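Local coordinates for cellulosomal scaffoldin adaptor protein B (Acetivibrio cellulolyticus, PDB 3FNK) that serves as an adaptor scaffoldin of the cellulosome, this piece being its second type II cohesin, a dockerin-binding module, at residues T103-E106 with V107-A110. Residues are numbered along the deposited sequence; the frame is centred on the assembly and turned at random.
Sequences TALE and VYRA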
loop_
_atom_site.group_PDB
_atom_site.type_symbol
_atom_site.label_atom_id
_atom_site.label_comp_id
_atom_site.label_asym_id
_atom_site.label_seq_id
_atom_site.Cartn_x
_atom_site.Cartn_y
_atom_site.Cartn_z
ATOM N N THR A 103 -6.589 3.990 -16.232
ATOM C CA THR A 103 -6.995 3.200 -17.395
ATOM C C THR A 103 -6.870 3.974 -18.717
ATOM O O THR A 103 -6.656 3.359 -19.779
ATOM C CB THR A 103 -8.470 2.697 -17.259
ATOM O OG1 THR A 103 -9.320 3.792 -16.925
ATOM C CG2 THR A 103 -8.577 1.629 -16.180
ATOM N N ALA A 104 -6.999 5.300 -18.648
ATOM C CA ALA A 104 -6.874 6.170 -19.836
ATOM C C ALA A 104 -5.385 6.556 -20.025
ATOM O O ALA A 104 -4.980 7.725 -19.811
ATOM C CB ALA A 104 -7.763 7.445 -19.685
ATOM N N LEU A 105 -4.578 5.556 -20.373
ATOM C CA LEU A 105 -3.106 5.696 -20.353
ATOM C C LEU A 105 -2.628 6.635 -21.431
ATOM O O LEU A 105 -1.697 7.407 -21.218
ATOM C CB LEU A 105 -2.438 4.336 -20.525
ATOM C CG LEU A 105 -2.806 3.360 -19.391
ATOM C CD1 LEU A 105 -1.986 2.110 -19.577
ATOM C CD2 LEU A 105 -2.526 4.045 -18.009
ATOM N N GLU A 106 -3.259 6.557 -22.607
ATOM C CA GLU A 106 -2.923 7.493 -23.685
ATOM C C GLU A 106 -3.070 8.969 -23.253
ATOM O O GLU A 106 -2.151 9.778 -23.509
ATOM C CB GLU A 106 -3.734 7.201 -24.936
ATOM C CG GLU A 106 -3.182 7.917 -26.182
ATOM C CD GLU A 106 -3.909 7.478 -27.406
ATOM O OE1 GLU A 106 -5.130 7.216 -27.314
ATOM O OE2 GLU A 106 -3.269 7.335 -28.461
ATOM N N VAL A 107 -4.191 9.305 -22.602
ATOM C CA VAL A 107 -4.420 10.669 -22.040
ATOM C C VAL A 107 -3.276 11.017 -21.066
ATOM O O VAL A 107 -2.606 12.061 -21.198
ATOM C CB VAL A 107 -5.797 10.809 -21.333
ATOM C CG1 VAL A 107 -6.022 12.259 -20.793
ATOM C CG2 VAL A 107 -6.984 10.397 -22.262
ATOM N N TYR A 108 -3.023 10.104 -20.127
ATOM C CA TYR A 108 -1.896 10.210 -19.190
ATOM C C TYR A 108 -0.543 10.413 -19.910
ATOM O O TYR A 108 0.182 11.366 -19.637
ATOM C CB TYR A 108 -1.855 8.952 -18.299
ATOM C CG TYR A 108 -0.839 8.949 -17.149
ATOM C CD1 TYR A 108 -0.383 10.143 -16.563
ATOM C CD2 TYR A 108 -0.412 7.737 -16.594
ATOM C CE1 TYR A 108 0.521 10.122 -15.479
ATOM C CE2 TYR A 108 0.467 7.699 -15.512
ATOM C CZ TYR A 108 0.939 8.884 -14.949
ATOM O OH TYR A 108 1.804 8.834 -13.855
ATOM N N ARG A 109 -0.195 9.539 -20.827
ATOM C CA ARG A 109 1.069 9.695 -21.535
ATOM C C ARG A 109 1.127 11.081 -22.171
ATOM O O ARG A 109 2.185 11.725 -22.156
ATOM C CB ARG A 109 1.285 8.601 -22.593
ATOM C CG ARG A 109 1.526 7.172 -22.011
ATOM C CD ARG A 109 1.864 6.166 -23.111
ATOM N NE ARG A 109 0.883 6.083 -24.205
ATOM C CZ ARG A 109 -0.109 5.191 -24.285
ATOM N NH1 ARG A 109 -0.301 4.289 -23.323
ATOM N NH2 ARG A 109 -0.912 5.189 -25.342
ATOM N N ALA A 110 -0.002 11.558 -22.693
ATOM C CA ALA A 110 -0.001 12.836 -23.435
ATOM C C ALA A 110 0.335 14.056 -22.548
ATOM O O ALA A 110 0.829 15.054 -23.033
ATOM C CB ALA A 110 -1.320 13.035 -24.208
HETATM O O HOH W 1 -0.509 6.602 -28.053
#
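Three successive i to i+4 backbone bonds join Ala104, Leu105 and Glu106 to Tyr108, Arg109 and Ala110, the first turn of helix 105-111. Tyr108 N reaches Ala104 O at 3.1 Å, nearly straight at 176°. Arg109 N to Leu105 O is short, 2.6 Å, whereas the bond from Ala110 N to Glu106 O is more bent. Ala104 occupies the N-cap position and is also the centre of an inverse gamma turn, in which Leu105 N makes a weak bond back to Thr103 O.

Polar side chains meet through water. Arg109 runs back along the helix toward its N-terminus: CG lies on the side away from its own carbonyl carbon, and a bend at chi3 (-55°) lays the guanidinium over the backbone of Leu105 and Glu106. One face of the group rests on Glu106 CA, with NH2 3.5 Å from that atom, and NH1 is equally close to Leu105 CB. Glu106 stretches outward with its chain extended, and its carboxylate plane is turned 52° from the guanidinium. Its OE2 stays 4.5 Å from Arg109 NH2, too far for a direct salt bridge; water 1, in the guanidinium plane, links the two, donating to OE2 and accepting from NH2. NH1 is held by Trp155 O.

Apolar contacts are slight: Ala104 CB touches Val107 CG2 at 4.0 Å, and Leu105 and Tyr108 barely meet. The Tyr108 ring instead turns into the module, edge-to-face with Tyr102 and Trp155, its OH bonded to Phe39 O and Glu115 N. The arrangement is the N-terminal turn of a short surface helix following strand 95-102, with Ala104 at the N-cap position, fastened by an inward tyrosine to the end of the cohesin beta-sandwich.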